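Local coordinates for protein mevalonate diphosphate decarboxylase (PDB 3LTO) that probably catalyses the ATP-dependent decarboxylation of mevalonate 5-diphosphate to isopentenyl diphosphate, at residues D170-D175 and N221-K226; S31-L36 and P157-T162; K274-V279 and S294-L299; H178-I183 and N287-Y292. All blocks are in the same frame, centred on the assembly; numbering follows the deposited sequence.

In the fold
From the N terminus, interaction 2 comes first: strand 31-47 pairs with strand 158-162 across 120 intervening residues and closes within the N-terminal domain before the other three open. Interaction 1 then joins the 170-175 loop to the end of helix 208-224. Interaction 4 opens within that span and closes beyond it, pairing 178-183 with 287-292, so the two cross. Interaction 3 crosses interaction 4 in turn: its segment 274-279 precedes strand 288-292, and its other segment, 294-299, comes after. Interactions 1 and 2 touch through Trp158, Tyr173 and Phe223, which joins the sheet of the N-terminal domain to the helices of the C-terminal one. Interactions 3 and 4 meet at Val279 and Leu291.

Interaction 1: residues D170-D175 and N221-K226; sequences DLPYKD and NAFENK
Phe223, in the last turn of helix 208-224, packs against Leu171, Pro172 and Tyr173 of the loop that leads into strand 177-182. Its CB lies 3.9 Å from Leu171 CD2 and almost as near to CD of Pro172. At CG both methyls of Leu171 come close, and from there outward CD1 of Leu171 stands over the middle of the ring, only 4° off its normal, in a CH-pi contact. One flank of the ring faces the tyrosine: Phe223 CD1 is 3.8 Å from Tyr173 CD2 and lies near the plane of the tyrosine ring, at its edge. CZ, the tip, again meets Leu171 CD1. Just beyond Phe223 in the chain, the helix ends in a Schellman motif with Lys226 at the C-prime position, where its N donates to Phe223 O. Pro172 CG presses against that same carbonyl oxygen at 3.2 Å. The Lys226 chain, bent at chi2 and chi3, lies against the loop, with its CD 3.4 Å from Pro172 CB, tighter than usual van der Waals contact, while Tyr173 OH comes within 3.3 Å of Lys226 CA. Around this junction, Phe223 and Trp158 of strand 158-162 pair edge-to-face, Leu32 of strand 31-47 touches both Leu171 and Phe223, and Ile231 of helix 228-247 packs on Tyr173 and Phe223.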
loop_
_atom_site.group_PDB
_atom_site.type_symbol
_atom_site.label_atom_id
_atom_site.label_comp_id
_atom_site.label_asym_id
_atom_site.label_seq_id
_atom_site.Cartn_x
_atom_site.Cartn_y
_atom_site.Cartn_z
ATOM N N ASP A 170 10.957 -3.969 13.584
ATOM C CA ASP A 170 11.928 -4.253 14.633
ATOM C C ASP A 170 11.469 -3.805 16.012
ATOM O O ASP A 170 11.659 -2.652 16.400
ATOM C CB ASP A 170 13.268 -3.598 14.280
ATOM C CG ASP A 170 14.344 -3.853 15.322
ATOM O OD1 ASP A 170 14.533 -5.021 15.729
ATOM O OD2 ASP A 170 15.015 -2.880 15.726
ATOM N N LEU A 171 10.854 -4.729 16.744
ATOM C CA LEU A 171 10.370 -4.445 18.085
ATOM C C LEU A 171 11.278 -5.103 19.121
ATOM O O LEU A 171 11.906 -6.123 18.851
ATOM C CB LEU A 171 8.920 -4.917 18.237
ATOM C CG LEU A 171 7.938 -4.145 17.344
ATOM C CD1 LEU A 171 6.536 -4.692 17.511
ATOM C CD2 LEU A 171 7.972 -2.665 17.696
ATOM N N PRO A 172 11.355 -4.511 20.321
ATOM C CA PRO A 172 12.148 -4.913 21.489
ATOM C C PRO A 172 12.079 -6.354 22.001
ATOM O O PRO A 172 13.038 -6.829 22.607
ATOM C CB PRO A 172 11.696 -3.926 22.563
ATOM C CG PRO A 172 11.349 -2.716 21.781
ATOM C CD PRO A 172 10.582 -3.295 20.629
ATOM N N TYR A 173 10.967 -7.046 21.781
ATOM C CA TYR A 173 10.838 -8.413 22.282
ATOM C C TYR A 173 10.944 -9.485 21.201
ATOM O O TYR A 173 10.435 -9.321 20.097
ATOM C CB TYR A 173 9.516 -8.554 23.036
ATOM C CG TYR A 173 9.398 -7.598 24.198
ATOM C CD1 TYR A 173 10.108 -7.812 25.381
ATOM C CD2 TYR A 173 8.596 -6.462 24.109
ATOM C CE1 TYR A 173 10.022 -6.917 26.447
ATOM C CE2 TYR A 173 8.505 -5.557 25.171
ATOM C CZ TYR A 173 9.219 -5.792 26.334
ATOM O OH TYR A 173 9.126 -4.907 27.384
ATOM N N LYS A 174 11.612 -10.584 21.534
ATOM C CA LYS A 174 11.809 -11.696 20.608
ATOM C C LYS A 174 11.889 -12.990 21.421
ATOM O O LYS A 174 12.096 -12.960 22.632
ATOM C CB LYS A 174 13.111 -11.493 19.822
ATOM C CG LYS A 174 13.218 -10.128 19.131
ATOM C CD LYS A 174 14.657 -9.802 18.733
ATOM C CE LYS A 174 14.767 -8.411 18.099
ATOM N NZ LYS A 174 14.367 -7.314 19.032
ATOM N N ASP A 175 11.740 -14.126 20.756
ATOM C CA ASP A 175 11.786 -15.401 21.452
ATOM C C ASP A 175 10.809 -15.375 22.622
ATOM O O ASP A 175 11.196 -15.571 23.770
ATOM C CB ASP A 175 13.198 -15.690 21.975
ATOM C CG ASP A 175 14.218 -15.851 20.860
ATOM O OD1 ASP A 175 13.939 -16.603 19.899
ATOM O OD2 ASP A 175 15.304 -15.236 20.948
ATOM N N ASN A 221 4.087 2.538 21.071
ATOM C CA ASN A 221 4.771 3.367 22.060
ATOM C C ASN A 221 5.128 2.518 23.274
ATOM O O ASN A 221 6.142 2.753 23.926
ATOM C CB ASN A 221 3.894 4.544 22.512
ATOM C CG ASN A 221 3.802 5.646 21.467
ATOM O OD1 ASN A 221 4.808 6.033 20.862
ATOM N ND2 ASN A 221 2.597 6.169 21.261
ATOM N N ALA A 222 4.286 1.536 23.581
ATOM C CA ALA A 222 4.531 0.652 24.720
ATOM C C ALA A 222 5.782 -0.168 24.429
ATOM O O ALA A 222 6.652 -0.315 25.287
ATOM C CB ALA A 222 3.335 -0.271 24.953
ATOM N N PHE A 223 5.869 -0.694 23.208
ATOM C CA PHE A 223 7.026 -1.479 22.799
ATOM C C PHE A 223 8.313 -0.655 22.919
ATOM O O PHE A 223 9.282 -1.094 23.540
ATOM C CB PHE A 223 6.842 -1.972 21.360
ATOM C CG PHE A 223 6.056 -3.253 21.256
ATOM C CD1 PHE A 223 6.664 -4.479 21.522
ATOM C CD2 PHE A 223 4.708 -3.237 20.913
ATOM C CE1 PHE A 223 5.942 -5.668 21.448
ATOM C CE2 PHE A 223 3.974 -4.422 20.834
ATOM C CZ PHE A 223 4.594 -5.642 21.104
ATOM N N GLU A 224 8.310 0.537 22.331
ATOM C CA GLU A 224 9.467 1.426 22.372
ATOM C C GLU A 224 9.947 1.647 23.801
ATOM O O GLU A 224 11.147 1.670 24.060
ATOM C CB GLU A 224 9.113 2.776 21.729
ATOM C CG GLU A 224 10.092 3.915 22.021
ATOM C CD GLU A 224 11.405 3.796 21.262
ATOM O OE1 GLU A 224 11.376 3.856 20.011
ATOM O OE2 GLU A 224 12.467 3.648 21.918
ATOM N N ASN A 225 9.009 1.807 24.727
ATOM C CA ASN A 225 9.362 2.036 26.123
ATOM C C ASN A 225 9.556 0.757 26.933
ATOM O O ASN A 225 9.741 0.824 28.144
ATOM C CB ASN A 225 8.295 2.891 26.815
ATOM C CG ASN A 225 8.108 4.243 26.154
ATOM O OD1 ASN A 225 9.074 4.947 25.865
ATOM N ND2 ASN A 225 6.855 4.620 25.925
ATOM N N LYS A 226 9.517 -0.401 26.287
ATOM C CA LYS A 226 9.678 -1.652 27.022
ATOM C C LYS A 226 8.699 -1.642 28.192
ATOM O O LYS A 226 9.063 -1.946 29.330
ATOM C CB LYS A 226 11.108 -1.777 27.557
ATOM C CG LYS A 226 12.183 -1.757 26.483
ATOM C CD LYS A 226 12.364 -3.120 25.834
ATOM C CE LYS A 226 13.206 -4.033 26.715
ATOM N NZ LYS A 226 13.447 -5.367 26.096
#

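Interaction 2: residues S31-L36 and P157-T162; sequences SLSYTL and PWALWT
Tyr34 and Trp158 are brought together by unlike first torsions: in Tyr34 CG is anti to the backbone N (chi1 -177°), whereas in Trp158 it is anti to the carbonyl carbon (chi1 -64°), which turns the indole across toward strand 31-47, against Tyr34. The tyrosine turns an edge to the indole face, with Tyr34 CD1 3.5 Å from Trp158 CZ2 and the planes inclined at 55°. Tyr34 CB also lies over the six-membered ring, completing a CH-pi contact. Leu32 and Leu160 continue this face of the sheet, their CD1 atoms 4.3 Å apart, and Leu160 reaches Val309 of the second subunit. On the other face stand Ser31, Ser33, Ala159 and Trp161. Here Ser31 OG lies 3.3 Å from Trp161 CE3, while its hydrogen bond goes to Arg152 NE; a sulfate ion, probably from the crystallisation liquor, lies about 4 Å from the serine side chain.

The backbones form an antiparallel ladder. Ser31 and Trp161 exchange two bonds, of which Trp161 N to Ser31 O (2.9 Å) is nearly straight. Ser33 and Ala159 form the next hydrogen-bonded pair, and Thr35 N to Pro157 O (2.9 Å) carries the ladder to Pro157, which follows a cis peptide bond. The buried Tyr34 OH and Trp158 NE1 find partners in the chain leading into strand 177-182, Leu176 N and Tyr173 O respectively, so the aromatic pair can pack closely without leaving those polar groups unpaired.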
loop_
_atom_site.group_PDB
_atom_site.type_symbol
_atom_site.label_atom_id
_atom_site.label_comp_id
_atom_site.label_asym_id
_atom_site.label_seq_id
_atom_site.Cartn_x
_atom_site.Cartn_y
_atom_site.Cartn_z
ATOM N N SER A 31 -2.628 -3.868 11.116
ATOM C CA SER A 31 -2.614 -5.008 12.017
ATOM C C SER A 31 -1.168 -5.348 12.367
ATOM O O SER A 31 -0.257 -5.143 11.560
ATOM C CB SER A 31 -3.323 -6.210 11.379
ATOM O OG SER A 31 -2.738 -6.585 10.138
ATOM N N LEU A 32 -0.963 -5.842 13.586
ATOM C CA LEU A 32 0.360 -6.212 14.085
ATOM C C LEU A 32 0.310 -7.613 14.699
ATOM O O LEU A 32 -0.523 -7.885 15.570
ATOM C CB LEU A 32 0.816 -5.216 15.155
ATOM C CG LEU A 32 2.130 -5.542 15.861
ATOM C CD1 LEU A 32 3.294 -5.115 14.996
ATOM C CD2 LEU A 32 2.185 -4.823 17.182
ATOM N N SER A 33 1.207 -8.496 14.265
ATOM C CA SER A 33 1.207 -9.851 14.789
ATOM C C SER A 33 2.592 -10.400 15.097
ATOM O O SER A 33 3.602 -9.903 14.597
ATOM C CB SER A 33 0.501 -10.788 13.804
ATOM O OG SER A 33 1.183 -10.812 12.561
ATOM N N TYR A 34 2.621 -11.429 15.939
ATOM C CA TYR A 34 3.862 -12.088 16.310
ATOM C C TYR A 34 3.926 -13.360 15.471
ATOM O O TYR A 34 2.934 -14.081 15.367
ATOM C CB TYR A 34 3.853 -12.465 17.788
ATOM C CG TYR A 34 5.156 -13.090 18.247
ATOM C CD1 TYR A 34 6.354 -12.383 18.165
ATOM C CD2 TYR A 34 5.195 -14.394 18.738
ATOM C CE1 TYR A 34 7.558 -12.959 18.555
ATOM C CE2 TYR A 34 6.399 -14.979 19.130
ATOM C CZ TYR A 34 7.574 -14.254 19.035
ATOM O OH TYR A 34 8.770 -14.825 19.408
ATOM N N THR A 35 5.076 -13.637 14.871
ATOM C CA THR A 35 5.200 -14.832 14.050
ATOM C C THR A 35 5.552 -16.033 14.929
ATOM O O THR A 35 6.591 -16.055 15.577
ATOM C CB THR A 35 6.261 -14.622 12.937
ATOM O OG1 THR A 35 5.951 -13.429 12.202
ATOM C CG2 THR A 35 6.259 -15.796 11.964
ATOM N N LEU A 36 4.662 -17.019 14.964
ATOM C CA LEU A 36 4.866 -18.219 15.770
ATOM C C LEU A 36 5.628 -19.260 14.958
ATOM O O LEU A 36 5.055 -20.233 14.462
ATOM C CB LEU A 36 3.508 -18.766 16.214
ATOM C CG LEU A 36 2.678 -17.785 17.053
ATOM C CD1 LEU A 36 1.238 -18.257 17.153
ATOM C CD2 LEU A 36 3.303 -17.653 18.434
ATOM N N PRO A 157 10.488 -11.403 13.394
ATOM C CA PRO A 157 9.545 -11.977 14.358
ATOM C C PRO A 157 8.234 -11.198 14.508
ATOM O O PRO A 157 7.273 -11.705 15.079
ATOM C CB PRO A 157 10.362 -12.017 15.648
ATOM C CG PRO A 157 11.181 -10.774 15.534
ATOM C CD PRO A 157 11.658 -10.840 14.094
ATOM N N TRP A 158 8.195 -9.969 14.005
ATOM C CA TRP A 158 6.977 -9.160 14.070
ATOM C C TRP A 158 6.610 -8.651 12.685
ATOM O O TRP A 158 7.484 -8.306 11.893
ATOM C CB TRP A 158 7.153 -7.956 14.999
ATOM C CG TRP A 158 7.396 -8.308 16.420
ATOM C CD1 TRP A 158 8.606 -8.492 17.025
ATOM C CD2 TRP A 158 6.401 -8.567 17.419
ATOM N NE1 TRP A 158 8.423 -8.854 18.344
ATOM C CE2 TRP A 158 7.081 -8.908 18.609
ATOM C CE3 TRP A 158 5.000 -8.548 17.423
ATOM C CZ2 TRP A 158 6.406 -9.230 19.792
ATOM C CZ3 TRP A 158 4.330 -8.869 18.597
ATOM C CH2 TRP A 158 5.034 -9.205 19.767
ATOM N N ALA A 159 5.314 -8.591 12.398
ATOM C CA ALA A 159 4.848 -8.114 11.101
ATOM C C ALA A 159 3.825 -7.003 11.245
ATOM O O ALA A 159 2.878 -7.121 12.013
ATOM C CB ALA A 159 4.246 -9.263 10.305
ATOM N N LEU A 160 4.025 -5.921 10.503
ATOM C CA LEU A 160 3.096 -4.807 10.532
ATOM C C LEU A 160 2.517 -4.659 9.140
ATOM O O LEU A 160 3.249 -4.526 8.163
ATOM C CB LEU A 160 3.793 -3.510 10.941
ATOM C CG LEU A 160 2.890 -2.267 10.930
ATOM C CD1 LEU A 160 1.818 -2.408 11.992
ATOM C CD2 LEU A 160 3.718 -1.013 11.175
ATOM N N TRP A 161 1.193 -4.701 9.063
ATOM C CA TRP A 161 0.474 -4.586 7.804
ATOM C C TRP A 161 -0.299 -3.270 7.817
ATOM O O TRP A 161 -1.164 -3.050 8.666
ATOM C CB TRP A 161 -0.465 -5.795 7.664
ATOM C CG TRP A 161 -1.370 -5.819 6.460
ATOM C CD1 TRP A 161 -1.261 -5.073 5.326
ATOM C CD2 TRP A 161 -2.514 -6.661 6.276
ATOM N NE1 TRP A 161 -2.268 -5.394 4.441
ATOM C CE2 TRP A 161 -3.051 -6.369 4.999
ATOM C CE3 TRP A 161 -3.141 -7.638 7.066
ATOM C CZ2 TRP A 161 -4.188 -7.017 4.493
ATOM C CZ3 TRP A 161 -4.271 -8.282 6.569
ATOM C CH2 TRP A 161 -4.782 -7.968 5.291
ATOM N N THR A 162 0.047 -2.384 6.892
ATOM C CA THR A 162 -0.610 -1.090 6.772
ATOM C C THR A 162 -0.870 -0.860 5.298
ATOM O O THR A 162 0.051 -0.934 4.493
ATOM C CB THR A 162 0.282 0.051 7.291
ATOM O OG1 THR A 162 0.444 -0.065 8.708
ATOM C CG2 THR A 162 -0.342 1.396 6.968
#

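Interaction 3: residues K274-V279 and S294-L299; sequences KGDGPV and SDQTDL
Gln296 and Asp276 face each other across the gap between the segments, and their flat ends meet with the amide and carboxylate planes 28° apart. The glutamine chain runs out extended beyond CG and delivers NE2 to two acceptors. The stronger bond goes to Gly277 O (2.9 Å, N-H...O angle 165°); this acceptor lies close to the amide plane of Gln296, yet NE2 approaches it from well above the carbonyl plane and not on a lone pair. The second, a weak bond, is to Asp276 OD2 at 3.0 Å. Leu299, in the first turn of helix 297-308, crosses Asp276 and places CD2 3.4 Å from OD2 of the aspartate. Its other methyl, Leu299 CD1, meets Lys274 CG at 4.2 Å as the two side chains run alongside each other, pointing opposite ways.

Arg293 and Trp228 join the polar cluster: Arg293 NH2 forms a salt bridge with Asp276 OD1, its backbone N donates to Gln296 OE1, and Trp228 NE1 gives Gly277 O a second donor. Both ends of the buried amide are therefore engaged, which should fix its rotation. With an arginine and an amide N-H beside it, Asp276 is probably ionised, and the start of helix 297-308 is pinned to the turn after helix 258-274.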
loop_
_atom_site.group_PDB
_atom_site.type_symbol
_atom_site.label_atom_id
_atom_site.label_comp_id
_atom_site.label_asym_id
_atom_site.label_seq_id
_atom_site.Cartn_x
_atom_site.Cartn_y
_atom_site.Cartn_z
ATOM N N LYS A 274 1.289 -10.401 41.238
ATOM C CA LYS A 274 2.697 -10.462 40.846
ATOM C C LYS A 274 3.300 -9.164 40.322
ATOM O O LYS A 274 4.518 -8.988 40.351
ATOM C CB LYS A 274 2.897 -11.542 39.775
ATOM C CG LYS A 274 2.497 -12.945 40.190
ATOM C CD LYS A 274 3.338 -13.441 41.357
ATOM C CE LYS A 274 2.857 -14.797 41.834
ATOM N NZ LYS A 274 3.572 -15.270 43.055
ATOM N N GLY A 275 2.454 -8.266 39.831
ATOM C CA GLY A 275 2.951 -7.017 39.282
ATOM C C GLY A 275 3.594 -7.270 37.928
ATOM O O GLY A 275 4.303 -6.421 37.388
ATOM N N ASP A 276 3.341 -8.453 37.378
ATOM C CA ASP A 276 3.889 -8.847 36.086
ATOM C C ASP A 276 3.108 -10.074 35.612
ATOM O O ASP A 276 2.517 -10.800 36.418
ATOM C CB ASP A 276 5.384 -9.176 36.231
ATOM C CG ASP A 276 6.066 -9.440 34.894
ATOM O OD1 ASP A 276 5.673 -8.823 33.883
ATOM O OD2 ASP A 276 7.016 -10.258 34.855
ATOM N N GLY A 277 3.093 -10.301 34.306
ATOM C CA GLY A 277 2.367 -11.445 33.791
ATOM C C GLY A 277 2.460 -11.586 32.287
ATOM O O GLY A 277 3.333 -10.999 31.651
ATOM N N PRO A 278 1.552 -12.360 31.686
ATOM C CA PRO A 278 1.568 -12.556 30.241
ATOM C C PRO A 278 0.723 -11.561 29.450
ATOM O O PRO A 278 -0.177 -10.912 29.984
ATOM C CB PRO A 278 1.024 -13.965 30.104
ATOM C CG PRO A 278 -0.063 -13.964 31.126
ATOM C CD PRO A 278 0.590 -13.280 32.323
ATOM N N VAL A 279 1.037 -11.439 28.167
ATOM C CA VAL A 279 0.255 -10.596 27.289
ATOM C C VAL A 279 -0.805 -11.601 26.838
ATOM O O VAL A 279 -0.491 -12.774 26.611
ATOM C CB VAL A 279 1.104 -10.089 26.109
ATOM C CG1 VAL A 279 0.205 -9.621 24.973
ATOM C CG2 VAL A 279 1.999 -8.944 26.587
ATOM N N SER A 294 10.997 -13.885 27.085
ATOM C CA SER A 294 11.970 -14.964 27.217
ATOM C C SER A 294 12.477 -15.045 28.653
ATOM O O SER A 294 12.901 -16.105 29.099
ATOM C CB SER A 294 13.150 -14.741 26.274
ATOM O OG SER A 294 13.820 -13.536 26.594
ATOM N N ASP A 295 12.423 -13.933 29.380
ATOM C CA ASP A 295 12.875 -13.918 30.774
ATOM C C ASP A 295 11.754 -14.238 31.770
ATOM O O ASP A 295 11.942 -14.117 32.977
ATOM C CB ASP A 295 13.480 -12.558 31.137
ATOM C CG ASP A 295 12.434 -11.470 31.268
ATOM O OD1 ASP A 295 11.834 -11.093 30.247
ATOM O OD2 ASP A 295 12.204 -10.993 32.399
ATOM N N GLN A 296 10.593 -14.645 31.271
ATOM C CA GLN A 296 9.477 -14.966 32.151
ATOM C C GLN A 296 9.202 -16.461 32.243
ATOM O O GLN A 296 8.131 -16.859 32.706
ATOM C CB GLN A 296 8.198 -14.274 31.677
ATOM C CG GLN A 296 8.118 -12.787 31.923
ATOM C CD GLN A 296 6.772 -12.225 31.488
ATOM O OE1 GLN A 296 6.394 -12.342 30.327
ATOM N NE2 GLN A 296 6.042 -11.626 32.424
ATOM N N THR A 297 10.152 -17.286 31.806
ATOM C CA THR A 297 9.961 -18.733 31.848
ATOM C C THR A 297 9.445 -19.224 33.196
ATOM O O THR A 297 8.484 -19.986 33.250
ATOM C CB THR A 297 11.263 -19.497 31.518
ATOM O OG1 THR A 297 11.720 -19.114 30.217
ATOM C CG2 THR A 297 11.017 -21.012 31.525
ATOM N N ASP A 298 10.070 -18.785 34.283
ATOM C CA ASP A 298 9.634 -19.223 35.603
ATOM C C ASP A 298 8.268 -18.693 36.002
ATOM O O ASP A 298 7.492 -19.404 36.632
ATOM C CB ASP A 298 10.659 -18.848 36.676
ATOM C CG ASP A 298 11.936 -19.659 36.567
ATOM O OD1 ASP A 298 11.873 -20.809 36.074
ATOM O OD2 ASP A 298 12.998 -19.155 36.990
ATOM N N LEU A 299 7.971 -17.450 35.645
ATOM C CA LEU A 299 6.672 -16.883 35.988
ATOM C C LEU A 299 5.598 -17.688 35.264
ATOM O O LEU A 299 4.549 -17.996 35.828
ATOM C CB LEU A 299 6.597 -15.410 35.575
ATOM C CG LEU A 299 5.350 -14.645 36.026
ATOM C CD1 LEU A 299 5.274 -14.659 37.548
ATOM C CD2 LEU A 299 5.397 -13.213 35.520
#

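Interaction 4: residues H178-I183 and N287-Y292; sequences HQVIVI and NVHLLY
Gln179 pairs with Leu290 and Ile181 with Val288 in antiparallel fashion, each exchanging two backbone bonds that form the frame of the contact; the shortest are Leu290 N to Gln179 O and Ile181 N to Val288 O, both 2.7 Å. Beyond the last pair, the side chain of Asn287 takes over: its OD1 accepts from Ile183 N at 3.2 Å, in the carbonyl plane, while its ND2 donates to Ser105 O.

A second polar link is made at the other end. Gln179 OE1 lies 3.3 Å from CE2 of Tyr292, near the plane of the phenol ring, with the amide almost perpendicular to it. One water bridges the pair, donating to Gln179 OE1 and accepting from Tyr292 OH, though both distances are so short that the exact geometry is uncertain.

Among the rings, those of His178 and His289 are nearly coplanar and meet rim to rim. Their closest approach, His178 CE1 to His289 ND1, is 3.0 Å, so short that the modelled ring orientations are doubtful. Val180 CG1 stands over the His289 ring, 4.2 Å from its centroid, in a CH-pi contact.

Apolar contacts fill the opposite face, where Ile181 CD1 meets Leu290 CD1 at 4.2 Å and Val288 packs beside Ile183. Ile263 and Ile267 of helix 258-274 cover this side. The two strands are the central pair of the four-stranded antiparallel sheet backed by helices in the GHMP C-terminal domain, and Asn287 ties it to the loop holding Ser105 and Leu107, which probably corresponds to the phosphate-binding loop of GHMP enzymes.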
loop_
_atom_site.group_PDB
_atom_site.type_symbol
_atom_site.label_atom_id
_atom_site.label_comp_id
_atom_site.label_asym_id
_atom_site.label_seq_id
_atom_site.Cartn_x
_atom_site.Cartn_y
_atom_site.Cartn_z
ATOM N N HIS A 178 5.061 -18.868 23.957
ATOM C CA HIS A 178 3.654 -18.843 23.553
ATOM C C HIS A 178 2.869 -20.062 24.030
ATOM O O HIS A 178 3.196 -21.196 23.678
ATOM C CB HIS A 178 3.566 -18.728 22.023
ATOM C CG HIS A 178 2.206 -19.016 21.456
ATOM N ND1 HIS A 178 1.071 -18.338 21.845
ATOM C CD2 HIS A 178 1.812 -19.877 20.487
ATOM C CE1 HIS A 178 0.039 -18.765 21.139
ATOM N NE2 HIS A 178 0.463 -19.699 20.307
ATOM N N GLN A 179 1.836 -19.819 24.833
ATOM C CA GLN A 179 0.979 -20.888 25.345
ATOM C C GLN A 179 -0.474 -20.613 24.971
ATOM O O GLN A 179 -0.908 -19.459 24.914
ATOM C CB GLN A 179 1.086 -21.001 26.869
ATOM C CG GLN A 179 2.487 -21.235 27.386
ATOM C CD GLN A 179 2.534 -21.332 28.903
ATOM O OE1 GLN A 179 1.854 -20.585 29.607
ATOM N NE2 GLN A 179 3.348 -22.249 29.412
ATOM N N VAL A 180 -1.222 -21.686 24.727
ATOM C CA VAL A 180 -2.626 -21.580 24.361
ATOM C C VAL A 180 -3.519 -22.377 25.306
ATOM O O VAL A 180 -3.348 -23.588 25.472
ATOM C CB VAL A 180 -2.874 -22.100 22.928
ATOM C CG1 VAL A 180 -4.299 -21.784 22.506
ATOM C CG2 VAL A 180 -1.871 -21.483 21.968
ATOM N N ILE A 181 -4.463 -21.689 25.934
ATOM C CA ILE A 181 -5.400 -22.352 26.821
ATOM C C ILE A 181 -6.541 -22.791 25.921
ATOM O O ILE A 181 -7.319 -21.972 25.432
ATOM C CB ILE A 181 -5.924 -21.397 27.899
ATOM C CG1 ILE A 181 -4.766 -20.974 28.804
ATOM C CG2 ILE A 181 -7.033 -22.076 28.703
ATOM C CD1 ILE A 181 -5.037 -19.726 29.609
ATOM N N VAL A 182 -6.616 -24.093 25.685
ATOM C CA VAL A 182 -7.633 -24.656 24.815
ATOM C C VAL A 182 -8.972 -24.812 25.504
ATOM O O VAL A 182 -9.108 -25.599 26.434
ATOM C CB VAL A 182 -7.200 -26.033 24.299
ATOM C CG1 VAL A 182 -8.214 -26.559 23.293
ATOM C CG2 VAL A 182 -5.814 -25.937 23.695
ATOM N N ILE A 183 -9.958 -24.052 25.044
ATOM C CA ILE A 183 -11.300 -24.125 25.591
ATOM C C ILE A 183 -12.169 -24.768 24.515
ATOM O O ILE A 183 -12.365 -24.198 23.442
ATOM C CB ILE A 183 -11.820 -22.722 25.955
ATOM C CG1 ILE A 183 -10.998 -22.165 27.121
ATOM C CG2 ILE A 183 -13.289 -22.786 26.310
ATOM C CD1 ILE A 183 -11.386 -20.773 27.549
ATOM N N ASN A 287 -10.198 -20.366 22.148
ATOM C CA ASN A 287 -8.895 -20.449 22.807
ATOM C C ASN A 287 -8.367 -19.111 23.320
ATOM O O ASN A 287 -8.691 -18.055 22.786
ATOM C CB ASN A 287 -7.847 -21.063 21.864
ATOM C CG ASN A 287 -8.160 -22.507 21.482
ATOM O OD1 ASN A 287 -8.872 -23.220 22.197
ATOM N ND2 ASN A 287 -7.606 -22.949 20.358
ATOM N N VAL A 288 -7.544 -19.165 24.359
ATOM C CA VAL A 288 -6.953 -17.962 24.921
ATOM C C VAL A 288 -5.441 -18.078 24.784
ATOM O O VAL A 288 -4.849 -19.063 25.225
ATOM C CB VAL A 288 -7.324 -17.784 26.412
ATOM C CG1 VAL A 288 -6.570 -16.598 26.996
ATOM C CG2 VAL A 288 -8.830 -17.561 26.553
ATOM N N HIS A 289 -4.829 -17.070 24.171
ATOM C CA HIS A 289 -3.390 -17.064 23.956
ATOM C C HIS A 289 -2.604 -16.270 24.983
ATOM O O HIS A 289 -2.948 -15.140 25.340
ATOM C CB HIS A 289 -3.061 -16.524 22.561
ATOM C CG HIS A 289 -3.625 -17.351 21.449
ATOM N ND1 HIS A 289 -2.844 -18.159 20.652
ATOM C CD2 HIS A 289 -4.901 -17.538 21.040
ATOM C CE1 HIS A 289 -3.616 -18.812 19.801
ATOM N NE2 HIS A 289 -4.868 -18.454 20.017
ATOM N N LEU A 290 -1.532 -16.889 25.453
ATOM C CA LEU A 290 -0.643 -16.266 26.408
ATOM C C LEU A 290 0.702 -16.048 25.720
ATOM O O LEU A 290 1.160 -16.895 24.955
ATOM C CB LEU A 290 -0.440 -17.167 27.627
ATOM C CG LEU A 290 -1.646 -17.614 28.458
ATOM C CD1 LEU A 290 -1.134 -18.313 29.716
ATOM C CD2 LEU A 290 -2.505 -16.401 28.841
ATOM N N LEU A 291 1.318 -14.902 25.993
ATOM C CA LEU A 291 2.625 -14.559 25.448
ATOM C C LEU A 291 3.467 -14.063 26.608
ATOM O O LEU A 291 3.068 -13.142 27.329
ATOM C CB LEU A 291 2.504 -13.471 24.376
ATOM C CG LEU A 291 1.926 -13.940 23.040
ATOM C CD1 LEU A 291 1.741 -12.751 22.110
ATOM C CD2 LEU A 291 2.864 -14.968 22.417
ATOM N N TYR A 292 4.622 -14.694 26.795
ATOM C CA TYR A 292 5.540 -14.357 27.879
ATOM C C TYR A 292 6.882 -13.959 27.298
ATOM O O TYR A 292 7.253 -14.415 26.220
ATOM C CB TYR A 292 5.777 -15.573 28.780
ATOM C CG TYR A 292 4.634 -15.974 29.681
ATOM C CD1 TYR A 292 4.430 -15.338 30.901
ATOM C CD2 TYR A 292 3.786 -17.024 29.334
ATOM C CE1 TYR A 292 3.411 -15.739 31.757
ATOM C CE2 TYR A 292 2.765 -17.437 30.185
ATOM C CZ TYR A 292 2.584 -16.792 31.393
ATOM O OH TYR A 292 1.585 -17.201 32.244
HETATM O O HOH W 1 1.462 -19.676 32.047
HETATM O O HOH W 2 -10.642 -25.106 21.078
#